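Local coordinates for checkpoint serine/threonine-protein kinase BUB1 (Saccharomyces cerevisiae, PDB 3ESL) that phosphorylates BUB3 and itself in the spindle assembly checkpoint, which delays anaphase until chromosomes are bioriented, and carries the conserved N-terminal TPR-like domain described here, at residues 28-31 with 32-36; 78-81 with 82-86; 110-114 with 115-119; 135-138 with 139-142; 189-192 with 193-197. All coordinates share one frame; numbering follows the deposited sequence. Where two conformers were deposited one is given.

Contact 1: 28-31 with 32-36; sequences DPLD and LFLDY
D31 holds its carboxylate anti to the backbone N (chi1 -169°), while D35, one turn later, holds CG anti to the carbonyl carbon (chi1 -81°). These two torsions bring the acid groups close, with OD2 of D31 3.9 Å from OD2 of D35. The carboxylate planes stand 68° apart. Two waters bridge the like charges. Water 1 donates to OD2 of both residues, at 3.0 Å from each OD2. Water 2 donates to both OD1 atoms and lies 2.7 Å from OD1 of D35. The bridging protons probably offset some of the repulsion between the acids. All this takes place in the first turns of helix 29-47, within the TPR-like, all-helical N-terminal domain. On the side facing helix 77-90, CD1 of L34 lies 4.0 Å from CG of L30. CG of L34 also sits 3.3 Å from the carbonyl O of L30, the atom that accepts the backbone N of L34 at 2.8 Å. The N of D35 bonds to O of D31 in the same i to i+4 pattern. CD2 of F33 rests 3.6 Å from O of P29, and the F33 ring packs on L19 of helix 4-21. D28 turns elsewhere, to Y73 and R78.

Contact 2: 78-81 with 82-86; sequences RFLK and IWIWY
The F79 and W83 rings meet in a T-shaped stack, the edge of the indole directed at the face of the phenyl ring. NE1 of W83 stands over that face, displaced toward the rim, and is 3.2 Å from CZ of F79. The phenyl ring and the five-membered ring have centroids 4.5 Å apart and planes at 75°. Different first torsions allow this: CG of F79 is anti to the backbone N (chi1 -169°), that of W83 anti to the carbonyl carbon (chi1 -73°). The two side chains therefore run alongside each other one turn apart. CD1 of W83 also lies 3.2 Å from the carbonyl O of F79. Next to this pair, in the conformer given, CD1 of I84 lies 3.8 Å from CG of L80. Helix 77-90 runs through the middle of the TPR-like helical domain. Its apolar side chains reach four other helices: W83 touches helix 95-108, I82 touches helices 29-47 and 49-67, and L80 touches helix 115-127. Farther out, the W85 ring turns its edge to the backbone of K81, CD1 of W85 being 3.2 Å from O of K81. That O accepts the backbone N of W85 at 2.8 Å. At the polar end R78 pairs with D76 and D28.

Contact 3: 110-114 with 115-119; sequences IGTKL and SLFYE
The phenol of Y118 reaches back over the turn before its helix and donates its OH proton to the carbonyl O of T112, 2.6 Å away. The bond lies in the carbonyl plane, on a lone pair. The same O also meets the ring edge, 3.2 Å from CE2 of Y118. CG of Y118 is anti to the carbonyl carbon (chi1 -62°), and this turns the ring back along the helix toward the loop. On the way, CD2 of Y118 passes 3.4 Å from O of L114. F117 leans on the loop as well: its CB is 3.1 Å from O of G111. Within the helix, CD2 of F117 sits over the centre of the Y118 ring.

The carbonyls are presented by a type I beta turn from G111 to L114, closed by the N of L114 on O of G111 at 3.0 Å. G111 has a positive phi of 84°, which favours glycine, and a CB here would probably come tightly against CD1 of F117. L114 is the N-cap residue of helix 115-127, and its O accepts the N of F117 at 3.0 Å. Outside the pair, F117 packs on M105 and F106 of helix 95-108. A phenylalanine in place of Y118 would keep the ring but would probably leave O of T112 and the N144 amide without their shared hydroxyl. The buried hydroxyl gives its proton to O of T112 and is also bonded by ND2 of N144, so it joins the turn to the residue just after helix 131-143.

Contact 4: 135-138 with 139-142; sequences KVLL and ELGA
The carbonyl O of V136 accepts the backbone N of L140 at 2.8 Å, the shortest of four i to i+4 bonds that join these two turns of helix 131-143. The N of E139 bonds to O of K135 at 3.1 Å, lying in its carbonyl plane. The E139 side chain turns back over this bond. Its CG is anti to the carbonyl carbon (chi1 -58°), which puts CG of E139 3.4 Å from O of K135. Farther out, OE2 of E139 touches the lysine at a carbon, 3.4 Å from CE of K135. The charged ends stay apart, with NZ of K135 4.6 Å from OE2 of E139. On another side, CD1 of L137 and CD2 of L140 meet at 4.1 Å. L137 packs on helix 115-127, and L140 and V136 on helix 177-186. An alanine at E139 would remove the carboxylate from beside K135 and would probably leave CG and CE of the lysine without that neighbour, with E160 the charge partner that remains. NZ of K135 makes its salt bridge with E160, outside these two turns, and so joins helix 131-143 to helix 149-165. E139 lies along the carbons of K135 and probably adds a favourable field.

Contact 5: 189-192 with 193-197; sequences RTAP and FFIRK
The ring of P192 sits in the notch formed by F194 and I195 of the following helix. CG of P192 is the bump: it lies 3.6 Å from CD1 of I195 and 3.7 Å from CE1 of F194. The proline ring and the F194 side chain run alongside each other, while I195 crosses the proline at a slant. F194 has CG between its backbone N and carbonyl carbon (chi1 78°), and this brings its ring back beside the proline. CG1 of I195 in turn lies over one face of the F194 ring, toward its rim. P192 is the N-cap residue of helix 193-200, the last helix of the modelled chain, and its carbonyl O takes the N of R196 at 3.3 Å. The apolar cluster faces inward: P192 and F194 touch T101 of helix 95-108, F194 also reaches L64 of helix 49-67, and its ring stacks with Y86. The outer side is made by R196, which folds back over A191. CG of R196 lies 3.9 Å from CB of A191. Bent at chi3, the chain then sends NE of R196 to O of A191 at 2.8 Å, with an N-H...O angle of 170° and the oxygen in the guanidinium plane. OG1 of T190 sits over one guanidinium face. Water 3 bridges A191 and R196, donating to O of A191 and accepting from NH2 of R196.

In the fold
Contact 2 is the most central, about 4 Å from the centre of the chain, and its chemistry is largely aromatic and aliphatic. Contacts 1 and 4 lie farthest out, on opposite sides of that centre, and each pairs an apolar flank with charged side chains. Contacts 3 and 5 each join a loop to the helix that follows, through side chains bonded to loop carbonyls; that of contact 3 is buried, that of contact 5 meets water. Contact 2 touches contacts 1, 3 and 5, through the D28-R78 salt bridge, L80 on L114, and W83 on I195. Contacts 3 and 4 lie on helices 115-127 and 131-143, consecutive in the chain, and Y118 packs against G141 between them.

Contact 1: 28-31 with 32-36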
# COMPACT_ATOMS: atom_id res chain seq x y z
N ASP A 28 3.59 16.43 11.67
CA ASP A 28 3.47 15.03 11.23
C ASP A 28 1.99 14.61 11.20
O ASP A 28 1.55 13.81 12.02
CB ASP A 28 4.29 14.14 12.18
CG ASP A 28 4.52 12.71 11.66
OD1 ASP A 28 4.31 12.40 10.46
OD2 ASP A 28 4.91 11.88 12.49
N PRO A 29 1.22 15.13 10.23
CA PRO A 29 -0.20 14.79 10.17
C PRO A 29 -0.43 13.28 10.00
O PRO A 29 -1.46 12.74 10.45
CB PRO A 29 -0.69 15.57 8.95
CG PRO A 29 0.57 15.77 8.09
CD PRO A 29 1.63 16.01 9.11
N LEU A 30 0.52 12.58 9.39
CA LEU A 30 0.39 11.12 9.24
C LEU A 30 0.22 10.43 10.61
O LEU A 30 -0.54 9.46 10.72
CB LEU A 30 1.62 10.54 8.52
CG LEU A 30 1.59 9.02 8.29
CD1 LEU A 30 0.35 8.61 7.51
CD2 LEU A 30 2.85 8.60 7.53
N ASP A 31 0.89 10.95 11.63
CA ASP A 31 0.82 10.35 12.97
C ASP A 31 -0.60 10.34 13.53
O ASP A 31 -0.99 9.37 14.17
CB ASP A 31 1.77 11.06 13.93
CG ASP A 31 1.94 10.32 15.23
OD1 ASP A 31 2.33 9.13 15.19
OD2 ASP A 31 1.67 10.93 16.30
N LEU A 32 -1.38 11.39 13.25
CA LEU A 32 -2.76 11.46 13.76
C LEU A 32 -3.62 10.41 13.05
O LEU A 32 -4.37 9.67 13.71
CB LEU A 32 -3.34 12.88 13.63
CG LEU A 32 -4.83 13.04 13.99
CD1 LEU A 32 -5.13 12.61 15.43
CD2 LEU A 32 -5.28 14.49 13.74
N PHE A 33 -3.50 10.31 11.73
CA PHE A 33 -4.15 9.22 11.00
C PHE A 33 -3.74 7.85 11.54
O PHE A 33 -4.59 6.96 11.71
CB PHE A 33 -3.83 9.27 9.49
CG PHE A 33 -4.62 10.30 8.74
CD1 PHE A 33 -5.99 10.13 8.52
CD2 PHE A 33 -3.98 11.43 8.21
CE1 PHE A 33 -6.71 11.08 7.78
CE2 PHE A 33 -4.68 12.38 7.47
CZ PHE A 33 -6.05 12.20 7.26
N LEU A 34 -2.44 7.65 11.78
CA LEU A 34 -1.97 6.35 12.28
C LEU A 34 -2.58 6.01 13.64
O LEU A 34 -3.04 4.88 13.84
CB LEU A 34 -0.44 6.32 12.40
CG LEU A 34 0.34 6.30 11.09
CD1 LEU A 34 1.81 6.48 11.40
CD2 LEU A 34 0.11 4.99 10.35
N ASP A 35 -2.61 6.99 14.55
CA ASP A 35 -3.18 6.77 15.89
C ASP A 35 -4.63 6.32 15.76
O ASP A 35 -5.06 5.35 16.39
CB ASP A 35 -3.12 8.05 16.72
CG ASP A 35 -1.76 8.29 17.34
OD1 ASP A 35 -0.92 7.37 17.39
OD2 ASP A 35 -1.55 9.44 17.81
N TYR A 36 -5.37 7.02 14.91
CA TYR A 36 -6.80 6.74 14.74
C TYR A 36 -7.01 5.36 14.11
O TYR A 36 -7.81 4.58 14.59
CB TYR A 36 -7.44 7.87 13.95
CG TYR A 36 -8.95 7.80 13.78
CD1 TYR A 36 -9.75 7.11 14.70
CD2 TYR A 36 -9.57 8.47 12.72
CE1 TYR A 36 -11.15 7.08 14.55
CE2 TYR A 36 -10.97 8.43 12.55
CZ TYR A 36 -11.74 7.74 13.48
OH TYR A 36 -13.10 7.69 13.31
O HOH W 1 -1.02 12.17 16.69
O HOH W 2 0.85 6.59 15.49

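Contact 2: 78-81 with 82-86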
# COMPACT_ATOMS: atom_id res chain seq x y z
N ARG A 78 6.17 4.40 7.01
CA ARG A 78 4.85 4.33 7.66
C ARG A 78 3.72 4.54 6.66
O ARG A 78 2.69 3.85 6.71
CB ARG A 78 4.74 5.37 8.77
CG ARG A 78 5.82 5.28 9.83
CD ARG A 78 5.76 6.49 10.77
NE ARG A 78 6.00 7.75 10.04
CZ ARG A 78 5.66 8.96 10.50
NH1 ARG A 78 5.07 9.08 11.68
NH2 ARG A 78 5.92 10.04 9.78
N PHE A 79 3.92 5.50 5.75
CA PHE A 79 2.94 5.79 4.70
C PHE A 79 2.82 4.60 3.74
O PHE A 79 1.72 4.15 3.40
CB PHE A 79 3.36 7.04 3.95
CG PHE A 79 2.31 7.58 3.01
CD1 PHE A 79 0.96 7.64 3.39
CD2 PHE A 79 2.69 8.09 1.77
CE1 PHE A 79 -0.01 8.17 2.49
CE2 PHE A 79 1.73 8.60 0.88
CZ PHE A 79 0.39 8.65 1.25
N LEU A 80 3.97 4.08 3.30
CA LEU A 80 3.97 2.89 2.44
C LEU A 80 3.14 1.76 3.05
O LEU A 80 2.36 1.12 2.36
CB LEU A 80 5.40 2.43 2.15
CG LEU A 80 5.46 1.16 1.30
CD1 LEU A 80 4.71 1.34 -0.03
CD2 LEU A 80 6.92 0.73 1.06
N LYS A 81 3.30 1.53 4.35
CA LYS A 81 2.61 0.42 4.99
C LYS A 81 1.09 0.60 4.94
O LYS A 81 0.37 -0.38 4.82
CB LYS A 81 3.11 0.20 6.41
CG LYS A 81 4.51 -0.43 6.45
CD LYS A 81 4.93 -0.68 7.90
CE LYS A 81 6.44 -0.81 8.04
NZ LYS A 81 6.96 -2.11 7.53
N ILE A 82 0.62 1.84 5.01
CA ILE A 82 -0.82 2.10 4.91
C ILE A 82 -1.34 1.68 3.54
O ILE A 82 -2.38 1.01 3.45
CB ILE A 82 -1.19 3.56 5.24
CG1 ILE A 82 -0.65 3.93 6.62
CG2 ILE A 82 -2.72 3.77 5.20
CD1 ILE A 82 -0.63 5.42 6.89
N TRP A 83 -0.61 2.02 2.47
CA TRP A 83 -0.97 1.59 1.12
C TRP A 83 -1.05 0.06 1.06
O TRP A 83 -2.03 -0.47 0.55
CB TRP A 83 0.02 2.06 0.06
CG TRP A 83 -0.07 3.52 -0.22
CD1 TRP A 83 0.65 4.51 0.37
CD2 TRP A 83 -0.93 4.16 -1.18
NE1 TRP A 83 0.30 5.73 -0.15
CE2 TRP A 83 -0.66 5.55 -1.11
CE3 TRP A 83 -1.89 3.69 -2.09
CZ2 TRP A 83 -1.33 6.48 -1.91
CZ3 TRP A 83 -2.56 4.63 -2.90
CH2 TRP A 83 -2.28 6.00 -2.79
N ILE A 84 -0.04 -0.62 1.57
CA ILE A 84 -0.01 -2.09 1.48
C ILE A 84 -1.09 -2.74 2.36
O ILE A 84 -1.69 -3.74 1.96
CB ILE A 84 1.42 -2.65 1.71
CG1 ILE A 84 2.37 -2.08 0.65
CG2 ILE A 84 1.43 -4.19 1.67
CD1 ILE A 84 3.83 -2.28 0.95
N TRP A 85 -1.36 -2.16 3.53
CA TRP A 85 -2.47 -2.64 4.37
C TRP A 85 -3.79 -2.47 3.65
O TRP A 85 -4.63 -3.36 3.67
CB TRP A 85 -2.49 -1.94 5.73
CG TRP A 85 -1.64 -2.67 6.75
CD1 TRP A 85 -0.42 -2.28 7.23
CD2 TRP A 85 -1.94 -3.92 7.40
NE1 TRP A 85 0.05 -3.20 8.14
CE2 TRP A 85 -0.87 -4.22 8.26
CE3 TRP A 85 -3.03 -4.81 7.33
CZ2 TRP A 85 -0.84 -5.37 9.06
CZ3 TRP A 85 -3.00 -5.96 8.13
CH2 TRP A 85 -1.92 -6.22 8.98
N TYR A 86 -3.94 -1.33 2.97
CA TYR A 86 -5.17 -1.08 2.23
C TYR A 86 -5.40 -2.13 1.14
O TYR A 86 -6.48 -2.70 1.04
CB TYR A 86 -5.22 0.33 1.62
CG TYR A 86 -6.59 0.62 1.03
CD1 TYR A 86 -7.60 1.18 1.82
CD2 TYR A 86 -6.90 0.26 -0.28
CE1 TYR A 86 -8.86 1.40 1.31
CE2 TYR A 86 -8.17 0.48 -0.79
CZ TYR A 86 -9.13 1.07 -0.01
OH TYR A 86 -10.37 1.28 -0.53

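Contact 3: 110-114 with 115-119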
# COMPACT_ATOMS: atom_id res chain seq x y z
N ILE A 110 5.71 7.08 -4.83
CA ILE A 110 5.42 6.61 -3.48
C ILE A 110 6.01 5.22 -3.25
O ILE A 110 5.60 4.25 -3.88
CB ILE A 110 3.89 6.65 -3.17
CG1 ILE A 110 3.38 8.10 -3.23
CG2 ILE A 110 3.56 6.05 -1.78
CD1 ILE A 110 1.88 8.21 -3.37
N GLY A 111 6.99 5.14 -2.36
CA GLY A 111 7.60 3.88 -1.99
C GLY A 111 8.69 3.38 -2.91
O GLY A 111 9.26 2.32 -2.69
N THR A 112 9.01 4.14 -3.95
CA THR A 112 9.93 3.65 -4.98
C THR A 112 11.40 3.61 -4.55
O THR A 112 12.26 3.07 -5.27
CB THR A 112 9.75 4.38 -6.32
OG1 THR A 112 9.88 5.79 -6.12
CG2 THR A 112 8.36 4.06 -6.91
N LYS A 113 11.70 4.14 -3.36
CA LYS A 113 13.03 3.99 -2.79
C LYS A 113 13.05 2.99 -1.63
O LYS A 113 14.07 2.86 -0.92
CB LYS A 113 13.59 5.36 -2.36
CG LYS A 113 13.75 6.34 -3.51
CD LYS A 113 14.26 7.70 -3.00
CE LYS A 113 14.24 8.74 -4.12
NZ LYS A 113 14.95 10.01 -3.72
N LEU A 114 11.93 2.29 -1.42
CA LEU A 114 11.81 1.32 -0.33
C LEU A 114 11.67 -0.12 -0.82
O LEU A 114 10.79 -0.41 -1.65
CB LEU A 114 10.60 1.67 0.56
CG LEU A 114 10.69 3.05 1.23
CD1 LEU A 114 9.40 3.34 1.96
CD2 LEU A 114 11.90 3.13 2.18
N SER A 115 12.50 -1.01 -0.28
CA SER A 115 12.47 -2.44 -0.65
C SER A 115 11.08 -3.07 -0.52
O SER A 115 10.68 -3.88 -1.36
CB SER A 115 13.46 -3.24 0.20
OG SER A 115 14.78 -2.84 -0.09
N LEU A 116 10.36 -2.71 0.54
CA LEU A 116 9.04 -3.26 0.78
C LEU A 116 8.10 -3.07 -0.41
O LEU A 116 7.30 -3.96 -0.71
CB LEU A 116 8.43 -2.62 2.04
CG LEU A 116 7.06 -3.17 2.46
CD1 LEU A 116 7.14 -4.65 2.80
CD2 LEU A 116 6.51 -2.36 3.61
N PHE A 117 8.22 -1.93 -1.09
CA PHE A 117 7.35 -1.65 -2.23
C PHE A 117 7.55 -2.73 -3.30
O PHE A 117 6.60 -3.36 -3.77
CB PHE A 117 7.61 -0.26 -2.81
CG PHE A 117 6.90 -0.01 -4.11
CD1 PHE A 117 5.58 0.43 -4.12
CD2 PHE A 117 7.54 -0.23 -5.34
CE1 PHE A 117 4.90 0.65 -5.34
CE2 PHE A 117 6.87 -0.01 -6.56
CZ PHE A 117 5.55 0.44 -6.55
N TYR A 118 8.82 -2.95 -3.65
CA TYR A 118 9.14 -3.92 -4.70
C TYR A 118 8.83 -5.33 -4.27
O TYR A 118 8.34 -6.13 -5.08
CB TYR A 118 10.60 -3.76 -5.11
CG TYR A 118 10.85 -2.39 -5.69
CD1 TYR A 118 10.64 -2.12 -7.04
CD2 TYR A 118 11.27 -1.34 -4.86
CE1 TYR A 118 10.85 -0.84 -7.55
CE2 TYR A 118 11.49 -0.07 -5.37
CZ TYR A 118 11.28 0.17 -6.71
OH TYR A 118 11.50 1.44 -7.20
N GLU A 119 9.10 -5.66 -3.00
CA GLU A 119 8.78 -7.00 -2.47
C GLU A 119 7.29 -7.33 -2.57
O GLU A 119 6.91 -8.41 -3.05
CB GLU A 119 9.27 -7.14 -1.03
CG GLU A 119 10.79 -7.12 -0.92
CD GLU A 119 11.30 -7.01 0.52
OE1 GLU A 119 10.62 -6.38 1.36
OE2 GLU A 119 12.39 -7.56 0.80

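Contact 4: 135-138 with 139-142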
# COMPACT_ATOMS: atom_id res chain seq x y z
N LYS A 135 10.18 -11.11 -11.11
CA LYS A 135 11.63 -11.13 -10.89
C LYS A 135 12.24 -9.80 -11.31
O LYS A 135 13.03 -9.21 -10.57
CB LYS A 135 12.29 -12.30 -11.64
CG LYS A 135 13.81 -12.28 -11.65
CD LYS A 135 14.37 -13.57 -12.24
CE LYS A 135 15.89 -13.54 -12.28
NZ LYS A 135 16.43 -14.93 -12.23
N VAL A 136 11.83 -9.30 -12.47
CA VAL A 136 12.37 -8.05 -13.01
C VAL A 136 12.06 -6.89 -12.06
O VAL A 136 12.88 -5.98 -11.88
CB VAL A 136 11.84 -7.76 -14.43
CG1 VAL A 136 12.34 -6.41 -14.93
CG2 VAL A 136 12.29 -8.86 -15.39
N LEU A 137 10.88 -6.93 -11.45
CA LEU A 137 10.49 -5.90 -10.49
C LEU A 137 11.43 -5.86 -9.28
O LEU A 137 11.81 -4.78 -8.82
CB LEU A 137 9.05 -6.11 -10.07
CG LEU A 137 8.32 -4.98 -9.36
CD1 LEU A 137 8.50 -3.65 -10.10
CD2 LEU A 137 6.87 -5.40 -9.28
N LEU A 138 11.83 -7.03 -8.78
CA LEU A 138 12.80 -7.06 -7.67
C LEU A 138 14.14 -6.49 -8.11
O LEU A 138 14.76 -5.70 -7.40
CB LEU A 138 12.97 -8.47 -7.12
CG LEU A 138 11.75 -9.08 -6.42
CD1 LEU A 138 11.97 -10.56 -6.16
CD2 LEU A 138 11.41 -8.34 -5.12
N GLU A 139 14.57 -6.86 -9.31
CA GLU A 139 15.82 -6.33 -9.86
C GLU A 139 15.75 -4.82 -10.10
O GLU A 139 16.75 -4.12 -9.95
CB GLU A 139 16.18 -7.07 -11.16
CG GLU A 139 16.33 -8.57 -10.96
CD GLU A 139 16.57 -9.32 -12.27
OE1 GLU A 139 16.11 -8.85 -13.33
OE2 GLU A 139 17.22 -10.39 -12.21
N LEU A 140 14.57 -4.32 -10.44
CA LEU A 140 14.36 -2.88 -10.61
C LEU A 140 14.53 -2.14 -9.28
O LEU A 140 15.10 -1.05 -9.24
CB LEU A 140 12.97 -2.59 -11.20
CG LEU A 140 12.57 -1.13 -11.46
CD1 LEU A 140 13.51 -0.44 -12.47
CD2 LEU A 140 11.12 -1.05 -11.94
N GLY A 141 14.02 -2.73 -8.21
CA GLY A 141 14.19 -2.17 -6.87
C GLY A 141 15.66 -2.01 -6.52
O GLY A 141 16.07 -0.97 -6.03
N ALA A 142 16.44 -3.06 -6.79
CA ALA A 142 17.88 -3.03 -6.52
C ALA A 142 18.59 -1.97 -7.36
O ALA A 142 19.48 -1.27 -6.86
CB ALA A 142 18.49 -4.41 -6.74

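Contact 5: 189-192 with 193-197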
# COMPACT_ATOMS: atom_id res chain seq x y z
N ARG A 189 -1.88 4.38 -16.33
CA ARG A 189 -3.11 4.60 -17.09
C ARG A 189 -4.10 5.47 -16.32
O ARG A 189 -4.45 6.57 -16.77
CB ARG A 189 -3.74 3.25 -17.46
CG ARG A 189 -2.91 2.41 -18.46
CD ARG A 189 -3.10 2.92 -19.89
NE ARG A 189 -4.51 3.09 -20.19
CZ ARG A 189 -5.28 2.16 -20.75
NH1 ARG A 189 -4.76 0.98 -21.10
NH2 ARG A 189 -6.57 2.40 -20.96
N THR A 190 -4.52 4.99 -15.15
CA THR A 190 -5.64 5.56 -14.42
C THR A 190 -5.44 5.33 -12.91
O THR A 190 -4.81 4.35 -12.53
CB THR A 190 -6.98 4.90 -14.90
OG1 THR A 190 -8.10 5.58 -14.35
CG2 THR A 190 -7.06 3.40 -14.54
N ALA A 191 -5.92 6.25 -12.07
CA ALA A 191 -5.97 5.99 -10.62
C ALA A 191 -6.91 4.81 -10.30
O ALA A 191 -7.90 4.59 -11.01
CB ALA A 191 -6.40 7.22 -9.85
N PRO A 192 -6.61 4.06 -9.22
CA PRO A 192 -7.51 2.98 -8.83
C PRO A 192 -8.89 3.54 -8.52
O PRO A 192 -9.01 4.70 -8.14
CB PRO A 192 -6.87 2.40 -7.56
CG PRO A 192 -5.88 3.40 -7.12
CD PRO A 192 -5.43 4.15 -8.33
N PHE A 193 -9.91 2.71 -8.69
CA PHE A 193 -11.27 3.17 -8.51
C PHE A 193 -11.54 3.76 -7.13
O PHE A 193 -12.27 4.74 -7.03
CB PHE A 193 -12.29 2.08 -8.81
CG PHE A 193 -13.70 2.57 -8.75
CD1 PHE A 193 -14.14 3.56 -9.63
CD2 PHE A 193 -14.59 2.07 -7.80
CE1 PHE A 193 -15.47 4.04 -9.58
CE2 PHE A 193 -15.91 2.53 -7.74
CZ PHE A 193 -16.35 3.52 -8.63
N PHE A 194 -10.95 3.19 -6.08
CA PHE A 194 -11.27 3.68 -4.73
C PHE A 194 -10.86 5.14 -4.55
O PHE A 194 -11.50 5.89 -3.82
CB PHE A 194 -10.71 2.77 -3.61
CG PHE A 194 -9.24 2.95 -3.33
CD1 PHE A 194 -8.29 2.17 -3.99
CD2 PHE A 194 -8.81 3.86 -2.36
CE1 PHE A 194 -6.92 2.32 -3.71
CE2 PHE A 194 -7.45 4.03 -2.08
CZ PHE A 194 -6.50 3.26 -2.75
N ILE A 195 -9.79 5.53 -5.24
CA ILE A 195 -9.32 6.90 -5.18
C ILE A 195 -10.27 7.81 -5.97
O ILE A 195 -10.70 8.87 -5.46
CB ILE A 195 -7.86 7.01 -5.71
CG1 ILE A 195 -6.91 6.33 -4.71
CG2 ILE A 195 -7.45 8.46 -5.91
CD1 ILE A 195 -5.46 6.37 -5.10
N ARG A 196 -10.60 7.40 -7.19
CA ARG A 196 -11.48 8.20 -8.05
C ARG A 196 -12.87 8.38 -7.41
O ARG A 196 -13.42 9.49 -7.39
CB ARG A 196 -11.57 7.57 -9.44
CG ARG A 196 -10.23 7.60 -10.16
CD ARG A 196 -10.36 7.20 -11.62
NE ARG A 196 -10.35 5.76 -11.81
CZ ARG A 196 -11.36 5.07 -12.34
NH1 ARG A 196 -12.47 5.69 -12.73
NH2 ARG A 196 -11.25 3.75 -12.48
N LYS A 197 -13.40 7.29 -6.83
CA LYS A 197 -14.70 7.34 -6.15
C LYS A 197 -14.67 8.28 -4.95
O LYS A 197 -15.63 9.04 -4.71
CB LYS A 197 -15.14 5.93 -5.72
CG LYS A 197 -16.46 5.93 -4.96
CD LYS A 197 -16.63 4.71 -4.07
CE LYS A 197 -17.52 3.67 -4.72
NZ LYS A 197 -18.24 2.87 -3.69
O HOH W 3 -9.01 1.84 -12.11